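Local atomic coordinates of CRISPR-associated endoribonuclease Cas6 1 (Methanocaldococcus jannaschii DSM 2661, PDB entry 5YI6), a protein that probably cleaves precursor transcripts of CRISPR arrays into mature guide RNAs as a metal-independent endoribonuclease of the Cas6 family. Residues 178-192 with 204-218. Sequence-based numbering, arbitrary orientation.
Sequences CDMNFEFEVLKFRPK and CSEMVFKVWGDYDLI
With chi1 at 61°, Trp212 holds its CG between its backbone N and carbonyl carbon, which lays the indole across strand 182-192. Glu183 CB stands over one indole face, a CH-pi contact 3.8 Å from the centroid of the five-membered ring, while the bend at chi2 (-73°) turns the Glu183 carboxylate away from the indole; the CB of Glu185 approaches the ring edge in plane. Trp212 and Glu183 sit in an antiparallel beta hairpin, strands 182-195 and 201-213, at one margin of the four-stranded sheet in the C-terminal, RAMP-type half of Cas6.

Glu183-Trp212, Glu185-Lys210, Arg190-Glu206 and Lys192-Cys204 are hydrogen-bonded antiparallel pairs, each joined by two N-H...O bonds. A classic beta bulge interrupts this register: Val208 O accepts from both Leu187 N (2.7 Å) and Lys188 N (3.2 Å), so strand 182-192 carries one extra residue.

The face bearing Phe184, Val186, Met207, Phe209 and Val211 is largely apolar. The rings of Phe184 and Phe209 lie obliquely, planes 71° apart, and Val186 CG2 packs on Met207 CE at 3.5 Å. Tyr159 of helix 158-174 stacks on Phe184, and Leu166 of that helix touches Phe182, placing the helix against this face.

Past Gly213 the chain turns into helix 215-224, whose first turn packs back on the start of segment 178-192. Leu217 reaches the edge of the Phe182 ring, CD2 to CD2 3.8 Å, and Met180 SD rests on Asp216 CB. Glu183 OE2 accepts from Asn181 ND2, and OE1 is hydrogen-bonded to Tyr159 and salt-bridged to Lys163; Asn181 OD1 is bonded by Lys167. Asn181 and Asp214 close this end reciprocally: Asp214 N donates to Asn181 O at 2.9 Å, and Asn181 N reaches the anti lone pair of Asp214 OD2 at 2.7 Å.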
loop_
_atom_site.group_PDB
_atom_site.type_symbol
_atom_site.label_atom_id
_atom_site.label_comp_id
_atom_site.label_asym_id
_atom_site.label_seq_id
_atom_site.Cartn_x
_atom_site.Cartn_y
_atom_site.Cartn_z
ATOM N N CYS A 178 -5.885 -0.310 22.136
ATOM C CA CYS A 178 -6.909 -0.380 21.096
ATOM C C CYS A 178 -8.123 -1.018 21.755
ATOM O O CYS A 178 -8.214 -2.234 21.889
ATOM C CB CYS A 178 -6.425 -1.182 19.904
ATOM S SG CYS A 178 -7.683 -1.194 18.552
ATOM N N ASP A 179 -9.024 -0.169 22.243
ATOM C CA ASP A 179 -10.296 -0.573 22.825
ATOM C C ASP A 179 -11.404 -0.607 21.786
ATOM O O ASP A 179 -12.552 -0.297 22.098
ATOM C CB ASP A 179 -10.691 0.397 23.941
ATOM C CG ASP A 179 -9.996 0.103 25.244
ATOM O OD1 ASP A 179 -9.739 -1.087 25.527
ATOM O OD2 ASP A 179 -9.722 1.068 25.993
ATOM N N MET A 180 -11.069 -0.885 20.539
ATOM C CA MET A 180 -12.032 -0.817 19.454
ATOM C C MET A 180 -12.088 -2.151 18.737
ATOM O O MET A 180 -11.244 -3.032 18.915
ATOM C CB MET A 180 -11.678 0.306 18.473
ATOM C CG MET A 180 -11.896 1.660 19.058
ATOM S SD MET A 180 -11.492 3.006 17.943
ATOM C CE MET A 180 -9.683 2.814 17.876
ATOM N N ASN A 181 -13.109 -2.288 17.902
ATOM C CA ASN A 181 -13.295 -3.513 17.165
ATOM C C ASN A 181 -13.909 -3.172 15.814
ATOM O O ASN A 181 -14.463 -2.088 15.616
ATOM C CB ASN A 181 -14.165 -4.501 17.951
ATOM C CG ASN A 181 -14.278 -5.834 17.258
ATOM O OD1 ASN A 181 -13.274 -6.485 16.987
ATOM N ND2 ASN A 181 -15.510 -6.279 17.007
ATOM N N PHE A 182 -13.737 -4.082 14.870
ATOM C CA PHE A 182 -14.465 -3.989 13.618
ATOM C C PHE A 182 -14.720 -5.402 13.128
ATOM O O PHE A 182 -14.167 -6.376 13.654
ATOM C CB PHE A 182 -13.700 -3.142 12.579
ATOM C CG PHE A 182 -12.569 -3.880 11.895
ATOM C CD1 PHE A 182 -12.706 -4.318 10.582
ATOM C CD2 PHE A 182 -11.350 -4.100 12.545
ATOM C CE1 PHE A 182 -11.667 -4.979 9.941
ATOM C CE2 PHE A 182 -10.301 -4.742 11.894
ATOM C CZ PHE A 182 -10.463 -5.197 10.602
ATOM N N GLU A 183 -15.595 -5.512 12.120
ATOM C CA GLU A 183 -15.897 -6.777 11.462
ATOM C C GLU A 183 -15.966 -6.518 9.963
ATOM O O GLU A 183 -16.010 -5.368 9.515
ATOM C CB GLU A 183 -17.222 -7.378 11.962
ATOM C CG GLU A 183 -17.347 -7.436 13.491
ATOM C CD GLU A 183 -16.478 -8.512 14.138
ATOM O OE1 GLU A 183 -15.895 -9.363 13.421
ATOM O OE2 GLU A 183 -16.423 -8.536 15.389
ATOM N N PHE A 184 -15.961 -7.601 9.192
ATOM C CA PHE A 184 -16.010 -7.433 7.757
ATOM C C PHE A 184 -16.598 -8.658 7.089
ATOM O O PHE A 184 -16.674 -9.745 7.666
ATOM C CB PHE A 184 -14.621 -7.094 7.179
ATOM C CG PHE A 184 -13.586 -8.174 7.312
ATOM C CD1 PHE A 184 -13.296 -9.025 6.254
ATOM C CD2 PHE A 184 -12.817 -8.272 8.478
ATOM C CE1 PHE A 184 -12.279 -10.003 6.384
ATOM C CE2 PHE A 184 -11.810 -9.221 8.606
ATOM C CZ PHE A 184 -11.528 -10.096 7.558
ATOM N N GLU A 185 -16.987 -8.467 5.835
ATOM C CA GLU A 185 -17.481 -9.559 5.016
ATOM C C GLU A 185 -16.794 -9.454 3.668
ATOM O O GLU A 185 -16.881 -8.413 3.002
ATOM C CB GLU A 185 -18.998 -9.509 4.855
ATOM C CG GLU A 185 -19.499 -10.606 3.936
ATOM C CD GLU A 185 -20.991 -10.500 3.636
ATOM O OE1 GLU A 185 -21.668 -9.628 4.237
ATOM O OE2 GLU A 185 -21.477 -11.292 2.794
ATOM N N VAL A 186 -16.113 -10.522 3.282
ATOM C CA VAL A 186 -15.416 -10.572 2.003
ATOM C C VAL A 186 -16.451 -10.783 0.908
ATOM O O VAL A 186 -17.197 -11.769 0.925
ATOM C CB VAL A 186 -14.361 -11.689 1.994
ATOM C CG1 VAL A 186 -13.632 -11.755 0.621
ATOM C CG2 VAL A 186 -13.382 -11.475 3.117
ATOM N N LEU A 187 -16.498 -9.861 -0.045
ATOM C CA LEU A 187 -17.412 -10.006 -1.168
ATOM C C LEU A 187 -16.755 -10.720 -2.329
ATOM O O LEU A 187 -17.431 -11.449 -3.067
ATOM C CB LEU A 187 -17.901 -8.640 -1.639
ATOM C CG LEU A 187 -18.541 -7.799 -0.542
ATOM C CD1 LEU A 187 -18.982 -6.496 -1.101
ATOM C CD2 LEU A 187 -19.719 -8.562 0.085
ATOM N N LYS A 188 -15.450 -10.536 -2.489
ATOM C CA LYS A 188 -14.755 -11.137 -3.620
ATOM C C LYS A 188 -13.266 -11.129 -3.322
ATOM O O LYS A 188 -12.772 -10.179 -2.717
ATOM C CB LYS A 188 -15.065 -10.342 -4.897
ATOM C CG LYS A 188 -14.366 -10.798 -6.164
ATOM C CD LYS A 188 -14.535 -9.723 -7.251
ATOM C CE LYS A 188 -13.910 -10.147 -8.585
ATOM N NZ LYS A 188 -14.268 -9.231 -9.713
ATOM N N PHE A 189 -12.552 -12.172 -3.743
ATOM C CA PHE A 189 -11.095 -12.137 -3.619
ATOM C C PHE A 189 -10.455 -12.987 -4.703
ATOM O O PHE A 189 -11.056 -13.931 -5.214
ATOM C CB PHE A 189 -10.609 -12.569 -2.219
ATOM C CG PHE A 189 -10.328 -14.042 -2.079
ATOM C CD1 PHE A 189 -9.058 -14.549 -2.327
ATOM C CD2 PHE A 189 -11.327 -14.911 -1.669
ATOM C CE1 PHE A 189 -8.795 -15.915 -2.186
ATOM C CE2 PHE A 189 -11.071 -16.276 -1.525
ATOM C CZ PHE A 189 -9.810 -16.771 -1.776
ATOM N N ARG A 190 -9.233 -12.616 -5.063
ATOM C CA ARG A 190 -8.412 -13.316 -6.043
ATOM C C ARG A 190 -7.007 -13.377 -5.462
ATOM O O ARG A 190 -6.471 -12.332 -5.047
ATOM C CB ARG A 190 -8.376 -12.601 -7.398
ATOM C CG ARG A 190 -9.734 -12.415 -8.032
ATOM C CD ARG A 190 -10.271 -13.745 -8.534
ATOM N NE ARG A 190 -11.538 -13.599 -9.259
ATOM C CZ ARG A 190 -12.746 -13.653 -8.699
ATOM N NH1 ARG A 190 -12.879 -13.850 -7.391
ATOM N NH2 ARG A 190 -13.828 -13.512 -9.452
ATOM N N PRO A 191 -6.362 -14.537 -5.447
ATOM C CA PRO A 191 -4.970 -14.570 -5.002
ATOM C C PRO A 191 -4.052 -13.983 -6.059
ATOM O O PRO A 191 -4.287 -14.115 -7.259
ATOM C CB PRO A 191 -4.698 -16.067 -4.801
ATOM C CG PRO A 191 -5.597 -16.714 -5.776
ATOM C CD PRO A 191 -6.864 -15.884 -5.765
ATOM N N LYS A 192 -2.984 -13.331 -5.602
ATOM C CA LYS A 192 -2.007 -12.712 -6.488
ATOM C C LYS A 192 -0.609 -13.106 -6.043
ATOM O O LYS A 192 -0.283 -12.989 -4.860
ATOM C CB LYS A 192 -2.123 -11.183 -6.475
ATOM C CG LYS A 192 -3.441 -10.695 -6.996
ATOM C CD LYS A 192 -3.486 -10.937 -8.505
ATOM C CE LYS A 192 -4.814 -10.513 -9.119
ATOM N NZ LYS A 192 -4.748 -10.613 -10.607
ATOM N N CYS A 204 -0.875 -13.090 -2.021
ATOM C CA CYS A 204 -1.548 -11.959 -1.402
ATOM C C CYS A 204 -2.988 -11.940 -1.903
ATOM O O CYS A 204 -3.336 -12.636 -2.860
ATOM C CB CYS A 204 -0.829 -10.637 -1.764
ATOM S SG CYS A 204 0.797 -10.558 -1.022
ATOM N N SER A 205 -3.842 -11.156 -1.261
ATOM C CA SER A 205 -5.257 -11.146 -1.619
ATOM C C SER A 205 -5.636 -9.822 -2.266
ATOM O O SER A 205 -5.530 -8.781 -1.625
ATOM C CB SER A 205 -6.162 -11.378 -0.406
ATOM O OG SER A 205 -5.863 -12.611 0.242
ATOM N N GLU A 206 -6.081 -9.865 -3.522
ATOM C CA GLU A 206 -6.850 -8.758 -4.091
ATOM C C GLU A 206 -8.295 -8.950 -3.655
ATOM O O GLU A 206 -8.873 -10.018 -3.889
ATOM C CB GLU A 206 -6.719 -8.773 -5.617
ATOM C CG GLU A 206 -7.558 -7.770 -6.353
ATOM C CD GLU A 206 -7.292 -7.839 -7.860
ATOM O OE1 GLU A 206 -8.145 -8.387 -8.595
ATOM O OE2 GLU A 206 -6.197 -7.404 -8.289
ATOM N N MET A 207 -8.883 -7.973 -2.974
ATOM C CA MET A 207 -10.204 -8.296 -2.441
ATOM C C MET A 207 -11.078 -7.067 -2.276
ATOM O O MET A 207 -10.613 -5.919 -2.224
ATOM C CB MET A 207 -10.105 -9.060 -1.112
ATOM C CG MET A 207 -9.344 -8.355 -0.053
ATOM S SD MET A 207 -8.993 -9.491 1.343
ATOM C CE MET A 207 -10.575 -9.602 2.063
ATOM N N VAL A 208 -12.379 -7.352 -2.241
ATOM C CA VAL A 208 -13.438 -6.388 -1.997
ATOM C C VAL A 208 -14.199 -6.877 -0.773
ATOM O O VAL A 208 -14.578 -8.063 -0.709
ATOM C CB VAL A 208 -14.392 -6.269 -3.199
ATOM C CG1 VAL A 208 -15.428 -5.202 -2.915
ATOM C CG2 VAL A 208 -13.613 -5.951 -4.467
ATOM N N PHE A 209 -14.441 -5.964 0.178
ATOM C CA PHE A 209 -15.056 -6.384 1.437
ATOM C C PHE A 209 -15.857 -5.249 2.049
ATOM O O PHE A 209 -15.540 -4.077 1.869
ATOM C CB PHE A 209 -14.020 -6.936 2.459
ATOM C CG PHE A 209 -12.878 -5.988 2.834
ATOM C CD1 PHE A 209 -12.821 -5.424 4.105
ATOM C CD2 PHE A 209 -11.819 -5.755 1.957
ATOM C CE1 PHE A 209 -11.743 -4.589 4.483
ATOM C CE2 PHE A 209 -10.754 -4.913 2.314
ATOM C CZ PHE A 209 -10.711 -4.337 3.589
ATOM N N LYS A 210 -16.927 -5.615 2.748
ATOM C CA LYS A 210 -17.727 -4.684 3.525
ATOM C C LYS A 210 -17.167 -4.630 4.937
ATOM O O LYS A 210 -16.720 -5.650 5.452
ATOM C CB LYS A 210 -19.175 -5.164 3.589
ATOM C CG LYS A 210 -19.967 -4.923 2.335
ATOM C CD LYS A 210 -21.439 -5.201 2.567
ATOM C CE LYS A 210 -21.726 -6.697 2.504
ATOM N NZ LYS A 210 -21.566 -7.419 3.806
ATOM N N VAL A 211 -17.221 -3.459 5.566
ATOM C CA VAL A 211 -16.741 -3.310 6.939
ATOM C C VAL A 211 -17.795 -2.642 7.798
ATOM O O VAL A 211 -18.607 -1.839 7.324
ATOM C CB VAL A 211 -15.434 -2.492 7.067
ATOM C CG1 VAL A 211 -14.271 -3.251 6.538
ATOM C CG2 VAL A 211 -15.588 -1.090 6.360
ATOM N N TRP A 212 -17.748 -2.947 9.091
ATOM C CA TRP A 212 -18.573 -2.240 10.049
ATOM C C TRP A 212 -17.860 -2.319 11.405
ATOM O O TRP A 212 -16.918 -3.098 11.592
ATOM C CB TRP A 212 -20.009 -2.816 10.074
ATOM C CG TRP A 212 -20.129 -4.277 10.474
ATOM C CD1 TRP A 212 -20.391 -4.756 11.733
ATOM C CD2 TRP A 212 -20.029 -5.422 9.632
ATOM N NE1 TRP A 212 -20.455 -6.109 11.722
ATOM C CE2 TRP A 212 -20.236 -6.553 10.446
ATOM C CE3 TRP A 212 -19.778 -5.608 8.260
ATOM C CZ2 TRP A 212 -20.213 -7.839 9.949
ATOM C CZ3 TRP A 212 -19.748 -6.887 7.766
ATOM C CH2 TRP A 212 -19.959 -7.994 8.612
ATOM N N GLY A 213 -18.302 -1.488 12.346
ATOM C CA GLY A 213 -17.666 -1.405 13.649
ATOM C C GLY A 213 -17.193 0.004 13.938
ATOM O O GLY A 213 -17.795 0.984 13.495
ATOM N N ASP A 214 -16.082 0.094 14.676
ATOM C CA ASP A 214 -15.613 1.385 15.161
ATOM C C ASP A 214 -14.904 2.140 14.039
ATOM O O ASP A 214 -13.909 1.663 13.490
ATOM C CB ASP A 214 -14.685 1.199 16.363
ATOM C CG ASP A 214 -15.414 0.652 17.575
ATOM O OD1 ASP A 214 -16.522 1.151 17.853
ATOM O OD2 ASP A 214 -14.922 -0.307 18.206
ATOM N N TYR A 215 -15.433 3.324 13.717
ATOM C CA TYR A 215 -14.899 4.139 12.637
ATOM C C TYR A 215 -13.412 4.433 12.821
ATOM O O TYR A 215 -12.639 4.325 11.866
ATOM C CB TYR A 215 -15.695 5.437 12.547
ATOM C CG TYR A 215 -15.140 6.429 11.555
ATOM C CD1 TYR A 215 -15.416 6.318 10.189
ATOM C CD2 TYR A 215 -14.367 7.496 11.978
ATOM C CE1 TYR A 215 -14.924 7.265 9.288
ATOM C CE2 TYR A 215 -13.850 8.419 11.076
ATOM C CZ TYR A 215 -14.138 8.293 9.740
ATOM O OH TYR A 215 -13.633 9.229 8.853
ATOM N N ASP A 216 -12.977 4.789 14.040
ATOM C CA ASP A 216 -11.575 5.188 14.211
ATOM C C ASP A 216 -10.608 4.034 13.924
ATOM O O ASP A 216 -9.505 4.257 13.396
ATOM C CB ASP A 216 -11.359 5.742 15.626
ATOM C CG ASP A 216 -11.915 7.134 15.790
ATOM O OD1 ASP A 216 -12.280 7.759 14.775
ATOM O OD2 ASP A 216 -12.036 7.585 16.943
ATOM N N LEU A 217 -11.006 2.797 14.226
ATOM C CA LEU A 217 -10.141 1.664 13.919
ATOM C C LEU A 217 -10.132 1.371 12.417
ATOM O O LEU A 217 -9.084 1.057 11.840
ATOM C CB LEU A 217 -10.581 0.437 14.710
ATOM C CG LEU A 217 -9.768 -0.851 14.523
ATOM C CD1 LEU A 217 -8.274 -0.616 14.767
ATOM C CD2 LEU A 217 -10.289 -1.948 15.457
ATOM N N ILE A 218 -11.305 1.392 11.782
ATOM C CA ILE A 218 -11.340 1.192 10.326
ATOM C C ILE A 218 -10.522 2.266 9.620
ATOM O O ILE A 218 -9.784 1.978 8.666
ATOM C CB ILE A 218 -12.806 1.165 9.837
ATOM C CG1 ILE A 218 -13.531 -0.043 10.463
ATOM C CG2 ILE A 218 -12.857 1.105 8.297
ATOM C CD1 ILE A 218 -15.070 -0.003 10.253
#